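Local atomic coordinates of succinate-semialdehyde dehydrogenase (PDB entry 3VZ3), a protein that probably oxidises succinic semialdehyde to succinate with NADP as cofactor, as a member of the aldehyde dehydrogenase family. Residues A[125-130]-A[150-155]; A[227-232]-A[437-442]. The protein carries 1 engineered substitution. One frame throughout, in Å; residues are numbered along the deposited sequence.

Contact 1. Residues A[125-130]-A[150-155]; sequences GILLAV and AGNVAV. With NAP (NADP nicotinamide-adenine-dinucleotide phosphate), chain D.
With its CG anti to the carbonyl carbon (chi1 -51°), Leu-127 reaches across to Asn-152, laying CD1 3.6 Å from Asn-152 CB. In Ile-126 a similar first torsion sets CG1 beside the backbone N, where it meets CG2 of Val-153 at 3.6 Å, the valine methyl lodged between its own backbone N and carbonyl carbon. CG2 of Val-155 touches CG2 of Ile-126 and CD1 of Leu-128, so Ile-126, Leu-128, Val-153 and Val-155 form one apolar face of the sheet, while Leu-127 and Ala-154 lie on the other. The backbones run as parallel neighbours, twisted by 34°. Four hydrogen bonds join them. The first, Val-153 N to Gly-125 O, is the longest at 3.2 Å, its donor standing well above the carbonyl plane; Leu-127 N to Val-153 O follows at 2.9 Å. Val-155 N then approaches the oxygen of Leu-127 almost end-on, and Ala-129 N does the same to Val-155 O, with an N-H...O angle of 173°. This is the right-handed beta-alpha-beta crossover of a Rossmann-like cofactor domain: helix 138-149 ends in a Schellman motif at Gly-151, and its Phe-143 packs on Leu-127, Ala-129 and Ala-154. Shortening Leu-127 to an alanine is likely to open a gap beside Asn-152 and leave Phe-143 and Phe-448 with less to pack against. Buried aliphatic side chains and four backbone bonds, three of them close to straight, thus hold the strands in register, and the end of 126-130 presents Val-130 CG1 to the NADP ribose, 3.3 Å from O4B.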
ATOM      1  N   GLY A 125      -1.793  -7.419  13.241  1.00  6.99           N
ATOM      2  CA  GLY A 125      -2.886  -7.970  14.060  1.00  6.62           C
ATOM      3  C   GLY A 125      -3.764  -8.825  13.174  1.00  6.22           C
ATOM      4  O   GLY A 125      -3.258  -9.650  12.402  1.00  6.88           O
ATOM      5  N   ILE A 126      -5.069  -8.614  13.268  1.00  6.14           N
ATOM      6  CA  ILE A 126      -6.018  -9.353  12.424  1.00  6.26           C
ATOM      7  C   ILE A 126      -6.032  -8.814  10.993  1.00  6.69           C
ATOM      8  O   ILE A 126      -6.277  -7.621  10.764  1.00  6.67           O
ATOM      9  CB  ILE A 126      -7.463  -9.248  12.957  1.00  6.73           C
ATOM     10  CG1 ILE A 126      -7.550  -9.706  14.415  1.00  6.19           C
ATOM     11  CG2 ILE A 126      -8.412 -10.075  12.068  1.00  6.45           C
ATOM     12  CD1 ILE A 126      -8.879  -9.355  15.057  1.00  8.93           C
ATOM     13  N   LEU A 127      -5.798  -9.715  10.041  1.00  6.51           N
ATOM     14  CA  LEU A 127      -5.876  -9.408   8.612  1.00  6.67           C
ATOM     15  C   LEU A 127      -7.124 -10.042   8.031  1.00  6.96           C
ATOM     16  O   LEU A 127      -7.415 -11.211   8.306  1.00  6.30           O
ATOM     17  CB  LEU A 127      -4.653  -9.968   7.892  1.00  7.27           C
ATOM     18  CG  LEU A 127      -3.284  -9.639   8.467  1.00 10.35           C
ATOM     19  CD1 LEU A 127      -2.210 -10.303   7.609  1.00 12.61           C
ATOM     20  CD2 LEU A 127      -3.067  -8.108   8.590  1.00 12.73           C
ATOM     21  N   LEU A 128      -7.867  -9.268   7.237  1.00  6.00           N
ATOM     22  CA  LEU A 128      -8.977  -9.829   6.459  1.00  5.94           C
ATOM     23  C   LEU A 128      -8.477 -10.210   5.066  1.00  5.69           C
ATOM     24  O   LEU A 128      -7.849  -9.396   4.385  1.00  5.45           O
ATOM     25  CB  LEU A 128     -10.143  -8.833   6.355  1.00  6.19           C
ATOM     26  CG  LEU A 128     -11.197  -9.088   5.265  1.00  5.43           C
ATOM     27  CD1 LEU A 128     -12.016 -10.368   5.549  1.00  5.65           C
ATOM     28  CD2 LEU A 128     -12.114  -7.869   5.131  1.00  6.81           C
ATOM     29  N   ALA A 129      -8.769 -11.439   4.644  1.00  6.26           N
ATOM     30  CA  ALA A 129      -8.513 -11.878   3.261  1.00  6.07           C
ATOM     31  C   ALA A 129      -9.830 -12.233   2.575  1.00  6.99           C
ATOM     32  O   ALA A 129     -10.626 -13.012   3.106  1.00  7.32           O
ATOM     33  CB  ALA A 129      -7.590 -13.083   3.245  1.00  7.48           C
ATOM     34  N   VAL A 130     -10.047 -11.665   1.393  1.00  5.88           N
ATOM     35  CA  VAL A 130     -11.236 -11.970   0.601  1.00  6.06           C
ATOM     36  C   VAL A 130     -10.718 -12.666  -0.641  1.00  5.99           C
ATOM     37  O   VAL A 130      -9.862 -12.125  -1.337  1.00  5.87           O
ATOM     38  CB  VAL A 130     -12.015 -10.688   0.224  1.00  6.56           C
ATOM     39  CG1 VAL A 130     -13.186 -11.005  -0.725  1.00  6.50           C
ATOM     40  CG2 VAL A 130     -12.513  -9.977   1.484  1.00  7.73           C
ATOM     41  N   ALA A 150       4.594 -14.167   9.775  1.00  7.02           N
ATOM     42  CA  ALA A 150       4.908 -12.830  10.291  1.00  6.18           C
ATOM     43  C   ALA A 150       4.311 -12.554  11.685  1.00  6.34           C
ATOM     44  O   ALA A 150       4.646 -11.542  12.329  1.00  6.71           O
ATOM     45  CB  ALA A 150       4.441 -11.767   9.288  1.00  6.19           C
ATOM     46  N   GLY A 151       3.424 -13.435  12.129  1.00  6.47           N
ATOM     47  CA  GLY A 151       2.788 -13.285  13.452  1.00  6.70           C
ATOM     48  C   GLY A 151       1.411 -12.649  13.439  1.00  6.26           C
ATOM     49  O   GLY A 151       0.848 -12.392  14.505  1.00  7.13           O
ATOM     50  N   ASN A 152       0.874 -12.372  12.246  1.00  6.19           N
ATOM     51  CA  ASN A 152      -0.524 -11.936  12.120  1.00  6.19           C
ATOM     52  C   ASN A 152      -1.490 -13.094  12.356  1.00  6.03           C
ATOM     53  O   ASN A 152      -1.100 -14.267  12.304  1.00  7.34           O
ATOM     54  CB  ASN A 152      -0.808 -11.360  10.729  1.00  5.64           C
ATOM     55  CG  ASN A 152       0.028 -10.138  10.418  1.00  8.63           C
ATOM     56  OD1 ASN A 152       0.849 -10.151   9.481  1.00 11.73           O
ATOM     57  ND2 ASN A 152      -0.153  -9.083  11.200  1.00  5.45           N
ATOM     58  N   VAL A 153      -2.744 -12.762  12.600  1.00  5.64           N
ATOM     59  CA  VAL A 153      -3.815 -13.769  12.521  1.00  5.34           C
ATOM     60  C   VAL A 153      -4.723 -13.348  11.377  1.00  5.82           C
ATOM     61  O   VAL A 153      -4.654 -12.202  10.925  1.00  6.34           O
ATOM     62  CB  VAL A 153      -4.604 -13.921  13.843  1.00  5.63           C
ATOM     63  CG1 VAL A 153      -3.645 -14.256  14.983  1.00  6.16           C
ATOM     64  CG2 VAL A 153      -5.444 -12.668  14.160  1.00  4.88           C
ATOM     65  N   ALA A 154      -5.560 -14.265  10.886  1.00  6.44           N
ATOM     66  CA  ALA A 154      -6.300 -13.987   9.657  1.00  6.28           C
ATOM     67  C   ALA A 154      -7.721 -14.470   9.762  1.00  5.70           C
ATOM     68  O   ALA A 154      -7.992 -15.504  10.379  1.00  6.42           O
ATOM     69  CB  ALA A 154      -5.641 -14.650   8.462  1.00  7.66           C
ATOM     70  N   VAL A 155      -8.617 -13.721   9.136  1.00  5.43           N
ATOM     71  CA  VAL A 155      -9.979 -14.184   8.916  1.00  5.42           C
ATOM     72  C   VAL A 155     -10.197 -14.194   7.405  1.00  5.74           C
ATOM     73  O   VAL A 155      -9.801 -13.257   6.702  1.00  6.52           O
ATOM     74  CB  VAL A 155     -11.059 -13.333   9.656  1.00  5.33           C
ATOM     75  CG1 VAL A 155     -10.991 -13.558  11.175  1.00  4.56           C
ATOM     76  CG2 VAL A 155     -10.963 -11.842   9.325  1.00  6.18           C
TER
HETATM   77  PA  NAP D 502     -15.306 -11.795  -7.464  1.00 29.07           P
HETATM   78  O1A NAP D 502     -16.751 -11.767  -7.817  1.00 28.52           O
HETATM   79  O2A NAP D 502     -14.667 -10.463  -7.352  1.00 26.54           O
HETATM   80  O5B NAP D 502     -15.145 -12.639  -6.093  1.00 27.25           O
HETATM   81  C5B NAP D 502     -13.936 -12.650  -5.359  1.00 24.73           C
HETATM   82  C4B NAP D 502     -14.296 -12.556  -3.876  1.00 21.94           C
HETATM   83  O4B NAP D 502     -14.851 -11.275  -3.594  1.00 21.66           O
HETATM   84  C3B NAP D 502     -15.354 -13.562  -3.444  1.00 20.01           C
HETATM   85  O3B NAP D 502     -15.020 -13.957  -2.131  1.00 17.67           O
HETATM   86  C2B NAP D 502     -16.650 -12.761  -3.469  1.00 20.45           C
HETATM   87  O2B NAP D 502     -17.625 -13.231  -2.569  1.00 19.26           O
HETATM   88  C1B NAP D 502     -16.140 -11.410  -3.013  1.00 21.76           C
HETATM   89  N9A NAP D 502     -16.937 -10.228  -3.399  1.00 22.13           N
HETATM   90  C8A NAP D 502     -17.689  -9.996  -4.530  1.00 22.96           C
HETATM   91  N7A NAP D 502     -18.210  -8.737  -4.436  1.00 22.35           N
HETATM   92  C5A NAP D 502     -17.791  -8.178  -3.271  1.00 20.81           C
HETATM   93  C6A NAP D 502     -18.006  -6.937  -2.672  1.00 22.98           C
HETATM   94  N6A NAP D 502     -18.767  -6.018  -3.268  1.00 23.05           N
HETATM   95  N1A NAP D 502     -17.422  -6.662  -1.447  1.00 22.27           N
HETATM   96  C2A NAP D 502     -16.624  -7.602  -0.811  1.00 22.42           C
HETATM   97  N3A NAP D 502     -16.415  -8.834  -1.410  1.00 22.08           N
HETATM   98  C4A NAP D 502     -16.988  -9.107  -2.617  1.00 21.34           C
HETATM   99  O3  NAP D 502     -14.429 -12.641  -8.514  1.00 32.17           O
HETATM  100  PN  NAP D 502     -14.835 -13.661  -9.691  1.00 35.75           P
HETATM  101  O1N NAP D 502     -15.995 -14.466  -9.249  1.00 36.64           O
HETATM  102  O2N NAP D 502     -14.940 -12.884 -10.958  1.00 36.31           O
HETATM  103  O5D NAP D 502     -13.478 -14.536  -9.684  1.00 35.45           O
HETATM  104  C5D NAP D 502     -12.555 -14.422 -10.751  1.00 36.28           C
HETATM  105  C4D NAP D 502     -11.732 -13.140 -10.697  1.00 36.26           C
HETATM  106  O4D NAP D 502     -10.617 -13.330  -9.862  1.00 34.60           O
HETATM  107  C3D NAP D 502     -11.149 -12.760 -12.054  1.00 36.89           C
HETATM  108  O3D NAP D 502     -11.942 -11.814 -12.735  1.00 37.67           O
HETATM  109  C2D NAP D 502      -9.821 -12.135 -11.722  1.00 37.02           C
HETATM  110  O2D NAP D 502     -10.053 -10.751 -11.763  1.00 39.61           O
HETATM  111  C1D NAP D 502      -9.556 -12.484 -10.272  1.00 33.71           C
HETATM  112  N1N NAP D 502      -8.252 -13.108  -9.951  1.00 32.84           N
HETATM  113  C2N NAP D 502      -7.097 -12.365  -9.811  1.00 32.37           C
HETATM  114  C3N NAP D 502      -5.894 -13.006  -9.489  1.00 32.68           C
HETATM  115  C7N NAP D 502      -4.597 -12.278  -9.241  1.00 33.98           C
HETATM  116  O7N NAP D 502      -3.599 -12.936  -8.481  1.00 32.84           O
HETATM  117  N7N NAP D 502      -4.395 -11.054  -9.733  1.00 32.69           N
HETATM  118  C4N NAP D 502      -5.890 -14.377  -9.287  1.00 31.70           C
HETATM  119  C5N NAP D 502      -7.068 -15.108  -9.397  1.00 32.67           C
HETATM  120  C6N NAP D 502      -8.249 -14.459  -9.724  1.00 30.82           C
HETATM  121  P2B NAP D 502     -18.974 -13.982  -3.068  1.00 19.19           P
HETATM  122  O1X NAP D 502     -19.795 -14.252  -1.831  1.00 16.98           O
HETATM  123  O2X NAP D 502     -18.598 -15.257  -3.776  1.00 16.86           O
HETATM  124  O3X NAP D 502     -19.679 -13.046  -4.041  1.00 19.32           O

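Contact 2. Residues A[227-232]-A[437-442]. With NAP (NADP nicotinamide-adenine-dinucleotide phosphate), chain D.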
ATOM      1  N   PRO A 227      -4.395  -0.340   5.434  1.00  6.11           N
ATOM      2  CA  PRO A 227      -3.687  -0.686   4.192  1.00  6.26           C
ATOM      3  C   PRO A 227      -4.291  -1.907   3.508  1.00  6.34           C
ATOM      4  O   PRO A 227      -4.878  -2.771   4.166  1.00  5.80           O
ATOM      5  CB  PRO A 227      -2.269  -0.974   4.675  1.00  6.35           C
ATOM      6  CG  PRO A 227      -2.449  -1.478   6.091  1.00  7.06           C
ATOM      7  CD  PRO A 227      -3.594  -0.658   6.634  1.00  5.66           C
ATOM      8  N   THR A 228      -4.160  -1.947   2.184  1.00  6.74           N
ATOM      9  CA  THR A 228      -4.721  -3.023   1.364  1.00  6.75           C
ATOM     10  C   THR A 228      -3.720  -3.518   0.320  1.00  6.48           C
ATOM     11  O   THR A 228      -2.702  -2.871   0.042  1.00  6.42           O
ATOM     12  CB  THR A 228      -6.003  -2.590   0.595  1.00  7.19           C
ATOM     13  OG1 THR A 228      -5.762  -1.356  -0.093  1.00  8.63           O
ATOM     14  CG2 THR A 228      -7.183  -2.431   1.544  1.00  8.87           C
ATOM     15  N   LEU A 229      -4.029  -4.685  -0.235  1.00  5.90           N
ATOM     16  CA  LEU A 229      -3.334  -5.236  -1.384  1.00  6.55           C
ATOM     17  C   LEU A 229      -4.433  -5.808  -2.264  1.00  6.55           C
ATOM     18  O   LEU A 229      -5.325  -6.499  -1.770  1.00  6.47           O
ATOM     19  CB  LEU A 229      -2.360  -6.348  -0.981  1.00  7.26           C
ATOM     20  CG  LEU A 229      -1.515  -7.005  -2.093  1.00  7.34           C
ATOM     21  CD1 LEU A 229      -0.196  -7.508  -1.536  1.00  9.12           C
ATOM     22  CD2 LEU A 229      -2.266  -8.159  -2.749  1.00  8.37           C
ATOM     23  N   LEU A 230      -4.352  -5.537  -3.559  1.00  6.34           N
ATOM     24  CA  LEU A 230      -5.375  -6.024  -4.472  1.00  6.65           C
ATOM     25  C   LEU A 230      -4.737  -6.761  -5.630  1.00  6.74           C
ATOM     26  O   LEU A 230      -3.863  -6.221  -6.311  1.00  7.62           O
ATOM     27  CB  LEU A 230      -6.193  -4.868  -5.033  1.00  6.85           C
ATOM     28  CG  LEU A 230      -7.015  -4.010  -4.080  1.00  8.17           C
ATOM     29  CD1 LEU A 230      -7.691  -2.912  -4.851  1.00  8.79           C
ATOM     30  CD2 LEU A 230      -8.049  -4.877  -3.357  1.00  8.37           C
ATOM     31  N   GLU A 231      -5.229  -7.969  -5.875  1.00  6.93           N
ATOM     32  CA  GLU A 231      -4.795  -8.777  -7.012  1.00  7.95           C
ATOM     33  C   GLU A 231      -6.051  -9.019  -7.851  1.00  7.78           C
ATOM     34  O   GLU A 231      -6.897  -9.833  -7.478  1.00  8.02           O
ATOM     35  CB  GLU A 231      -4.221 -10.107  -6.525  1.00  8.24           C
ATOM     36  CG  GLU A 231      -2.946 -10.015  -5.637  1.00 10.34           C
ATOM     37  CD  GLU A 231      -1.621 -10.053  -6.404  1.00 13.93           C
ATOM     38  OE1 GLU A 231      -1.606 -10.263  -7.647  1.00 15.11           O
ATOM     39  OE2 GLU A 231      -0.577  -9.870  -5.736  1.00 12.27           O
ATOM     40  N   LEU A 232      -6.190  -8.300  -8.965  1.00  7.43           N
ATOM     41  CA  LEU A 232      -7.435  -8.365  -9.712  1.00  7.72           C
ATOM     42  C   LEU A 232      -7.285  -9.048 -11.079  1.00  7.93           C
ATOM     43  O   LEU A 232      -6.380  -9.872 -11.276  1.00  9.15           O
ATOM     44  CB  LEU A 232      -8.102  -6.987  -9.807  1.00  7.19           C
ATOM     45  CG  LEU A 232      -8.171  -6.198  -8.474  1.00  7.42           C
ATOM     46  CD1 LEU A 232      -8.768  -4.808  -8.696  1.00  8.85           C
ATOM     47  CD2 LEU A 232      -8.943  -6.980  -7.405  1.00  7.70           C
ATOM     48  N   GLY A 437       0.381  -3.632  -4.927  1.00  6.72           N
ATOM     49  CA  GLY A 437       0.990  -4.491  -3.926  1.00  6.63           C
ATOM     50  C   GLY A 437       1.487  -5.790  -4.530  1.00  7.41           C
ATOM     51  O   GLY A 437       1.135  -6.151  -5.668  1.00  6.24           O
ATOM     52  N   ARG A 438       2.311  -6.499  -3.764  1.00  7.33           N
ATOM     53  CA  ARG A 438       2.949  -7.726  -4.258  1.00  7.56           C
ATOM     54  C   ARG A 438       2.837  -8.827  -3.226  1.00  8.56           C
ATOM     55  O   ARG A 438       3.120  -8.621  -2.031  1.00  8.68           O
ATOM     56  CB  ARG A 438       4.433  -7.488  -4.625  1.00  7.46           C
ATOM     57  CG  ARG A 438       4.654  -6.465  -5.756  1.00  7.12           C
ATOM     58  CD  ARG A 438       4.250  -7.054  -7.109  1.00  8.38           C
ATOM     59  NE  ARG A 438       4.422  -6.123  -8.240  1.00  7.93           N
ATOM     60  CZ  ARG A 438       3.472  -5.328  -8.729  1.00  8.22           C
ATOM     61  NH1 ARG A 438       2.258  -5.279  -8.169  1.00  5.90           N
ATOM     62  NH2 ARG A 438       3.738  -4.562  -9.799  1.00  8.87           N
ATOM     63  N   GLU A 439       2.376  -9.983  -3.699  1.00  8.28           N
ATOM     64  CA  GLU A 439       2.398 -11.217  -2.923  1.00  9.59           C
ATOM     65  C   GLU A 439       3.653 -11.986  -3.305  1.00  8.21           C
ATOM     66  O   GLU A 439       4.292 -11.663  -4.311  1.00  8.17           O
ATOM     67  CB  GLU A 439       1.130 -12.039  -3.199  1.00  9.73           C
ATOM     68  CG  GLU A 439      -0.132 -11.341  -2.683  1.00 11.49           C
ATOM     69  CD  GLU A 439      -1.363 -12.217  -2.647  1.00 14.03           C
ATOM     70  OE1 GLU A 439      -1.631 -12.897  -3.659  1.00 19.27           O
ATOM     71  OE2 GLU A 439      -2.077 -12.225  -1.605  1.00 18.01           O
ATOM     72  N   LEU A 440       4.022 -12.959  -2.473  1.00  7.64           N
ATOM     73  CA  LEU A 440       5.176 -13.850  -2.720  1.00  7.43           C
ATOM     74  C   LEU A 440       6.546 -13.147  -2.599  1.00  7.08           C
ATOM     75  O   LEU A 440       6.634 -11.924  -2.389  1.00  7.24           O
ATOM     76  CB  LEU A 440       5.028 -14.627  -4.050  1.00  7.17           C
ATOM     77  CG  LEU A 440       3.698 -15.381  -4.209  1.00  6.61           C
ATOM     78  CD1 LEU A 440       3.603 -16.085  -5.552  1.00  7.84           C
ATOM     79  CD2 LEU A 440       3.550 -16.393  -3.069  1.00  6.29           C
ATOM     80  N   GLY A 441       7.610 -13.946  -2.664  1.00  7.35           N
ATOM     81  CA  GLY A 441       8.972 -13.460  -2.408  1.00  7.39           C
ATOM     82  C   GLY A 441       9.088 -12.744  -1.065  1.00  8.39           C
ATOM     83  O   GLY A 441       8.317 -13.003  -0.126  1.00  7.48           O
ATOM     84  N   LEU A 442      10.077 -11.861  -0.966  1.00  8.90           N
ATOM     85  CA  LEU A 442      10.240 -11.046   0.232  1.00  9.70           C
ATOM     86  C   LEU A 442       9.040 -10.124   0.391  1.00  9.80           C
ATOM     87  O   LEU A 442       8.506  -9.954   1.496  1.00  9.12           O
ATOM     88  CB  LEU A 442      11.527 -10.216   0.148  1.00  9.52           C
ATOM     89  CG  LEU A 442      11.732  -9.169   1.252  1.00  9.84           C
ATOM     90  CD1 LEU A 442      11.856  -9.866   2.607  1.00 10.99           C
ATOM     91  CD2 LEU A 442      12.958  -8.305   0.976  1.00 11.28           C
TER
HETATM   92  PA  NAP D 502     -15.306 -11.795  -7.464  1.00 29.07           P
HETATM   93  O1A NAP D 502     -16.751 -11.767  -7.817  1.00 28.52           O
HETATM   94  O2A NAP D 502     -14.667 -10.463  -7.352  1.00 26.54           O
HETATM   95  O5B NAP D 502     -15.145 -12.639  -6.093  1.00 27.25           O
HETATM   96  C5B NAP D 502     -13.936 -12.650  -5.359  1.00 24.73           C
HETATM   97  C4B NAP D 502     -14.296 -12.556  -3.876  1.00 21.94           C
HETATM   98  O4B NAP D 502     -14.851 -11.275  -3.594  1.00 21.66           O
HETATM   99  C3B NAP D 502     -15.354 -13.562  -3.444  1.00 20.01           C
HETATM  100  O3B NAP D 502     -15.020 -13.957  -2.131  1.00 17.67           O
HETATM  101  C2B NAP D 502     -16.650 -12.761  -3.469  1.00 20.45           C
HETATM  102  O2B NAP D 502     -17.625 -13.231  -2.569  1.00 19.26           O
HETATM  103  C1B NAP D 502     -16.140 -11.410  -3.013  1.00 21.76           C
HETATM  104  N9A NAP D 502     -16.937 -10.228  -3.399  1.00 22.13           N
HETATM  105  C8A NAP D 502     -17.689  -9.996  -4.530  1.00 22.96           C
HETATM  106  N7A NAP D 502     -18.210  -8.737  -4.436  1.00 22.35           N
HETATM  107  C5A NAP D 502     -17.791  -8.178  -3.271  1.00 20.81           C
HETATM  108  C6A NAP D 502     -18.006  -6.937  -2.672  1.00 22.98           C
HETATM  109  N6A NAP D 502     -18.767  -6.018  -3.268  1.00 23.05           N
HETATM  110  N1A NAP D 502     -17.422  -6.662  -1.447  1.00 22.27           N
HETATM  111  C2A NAP D 502     -16.624  -7.602  -0.811  1.00 22.42           C
HETATM  112  N3A NAP D 502     -16.415  -8.834  -1.410  1.00 22.08           N
HETATM  113  C4A NAP D 502     -16.988  -9.107  -2.617  1.00 21.34           C
HETATM  114  O3  NAP D 502     -14.429 -12.641  -8.514  1.00 32.17           O
HETATM  115  PN  NAP D 502     -14.835 -13.661  -9.691  1.00 35.75           P
HETATM  116  O1N NAP D 502     -15.995 -14.466  -9.249  1.00 36.64           O
HETATM  117  O2N NAP D 502     -14.940 -12.884 -10.958  1.00 36.31           O
HETATM  118  O5D NAP D 502     -13.478 -14.536  -9.684  1.00 35.45           O
HETATM  119  C5D NAP D 502     -12.555 -14.422 -10.751  1.00 36.28           C
HETATM  120  C4D NAP D 502     -11.732 -13.140 -10.697  1.00 36.26           C
HETATM  121  O4D NAP D 502     -10.617 -13.330  -9.862  1.00 34.60           O
HETATM  122  C3D NAP D 502     -11.149 -12.760 -12.054  1.00 36.89           C
HETATM  123  O3D NAP D 502     -11.942 -11.814 -12.735  1.00 37.67           O
HETATM  124  C2D NAP D 502      -9.821 -12.135 -11.722  1.00 37.02           C
HETATM  125  O2D NAP D 502     -10.053 -10.751 -11.763  1.00 39.61           O
HETATM  126  C1D NAP D 502      -9.556 -12.484 -10.272  1.00 33.71           C
HETATM  127  N1N NAP D 502      -8.252 -13.108  -9.951  1.00 32.84           N
HETATM  128  C2N NAP D 502      -7.097 -12.365  -9.811  1.00 32.37           C
HETATM  129  C3N NAP D 502      -5.894 -13.006  -9.489  1.00 32.68           C
HETATM  130  C7N NAP D 502      -4.597 -12.278  -9.241  1.00 33.98           C
HETATM  131  O7N NAP D 502      -3.599 -12.936  -8.481  1.00 32.84           O
HETATM  132  N7N NAP D 502      -4.395 -11.054  -9.733  1.00 32.69           N
HETATM  133  C4N NAP D 502      -5.890 -14.377  -9.287  1.00 31.70           C
HETATM  134  C5N NAP D 502      -7.068 -15.108  -9.397  1.00 32.67           C
HETATM  135  C6N NAP D 502      -8.249 -14.459  -9.724  1.00 30.82           C
HETATM  136  P2B NAP D 502     -18.974 -13.982  -3.068  1.00 19.19           P
HETATM  137  O1X NAP D 502     -19.795 -14.252  -1.831  1.00 16.98           O
HETATM  138  O2X NAP D 502     -18.598 -15.257  -3.776  1.00 16.86           O
HETATM  139  O3X NAP D 502     -19.679 -13.046  -4.041  1.00 19.32           O
HETATM  140  O   HOH W   1      -1.277  -6.900  -7.034  1.00  6.29           O
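Gly-437 faces Leu-229, and its lack of a side chain matters, because a CB here would run into CG of the leucine. A water lies between the backbones, 2.9 Å from Gly-437 O and 2.8 Å from Leu-230 O. Next, Arg-438 offers its backbone to Leu-229, whose CG stands anti to the backbone N (chi1 -178°) and brings CD1 within 3.5 Å of Arg-438 N. The arginine's CB points away from the strand; NH1 curls back to bond Gly-437 O from above the carbonyl plane, and NE bonds to Ala-451 O of the second subunit. Glu-439 then passes obliquely over the strand's side chains. Its CG lies 3.8 Å from Leu-229 CD2 and 3.4 Å from Glu-231 OE2, with OE1 of Glu-439 3.8 Å from that OE2. Arg-142 NE forms a salt bridge with Glu-439 OE1, giving that carboxylate a partner on helix 138-149. Glu-231 and Leu-232 line the NADP pocket: nicotinamide N7N donates a nearly straight bond to Leu-232 O, and the Glu-231 side chain is about 7 Å from the bound 4-oxobutanoic acid, so the contact backs the nicotinamide end of the pocket. Strand 228-231 is flanked in its sheet by 202-208 and 435-436; helix 211-223 packs on Thr-228 and Leu-230, whereas Glu-231 and Glu-439 meet helix 138-149, and the loop beginning at Gly-437 runs into the start of helix 441-446.

How the contacts relate
Both contacts reach the same mixed sheet and touch NADP, yet their centres lie about 14 Å apart and their nearest atoms about 7 Å. Contact 1 is wholly buried, a pairing of neighbouring strands made by backbone bonds and aliphatic side chains; contact 2 is also mostly buried but includes partly exposed residues near the second subunit, and brings a loop against a strand through one water, a leucine and two glutamates. Strand 202-208 lies between 116-130 and 228-231, and helix 138-149 packs on both contacts. Contact 1 reaches the cofactor at its adenosine ribose, whereas 227-232 reaches the nicotinamide, close to the substrate.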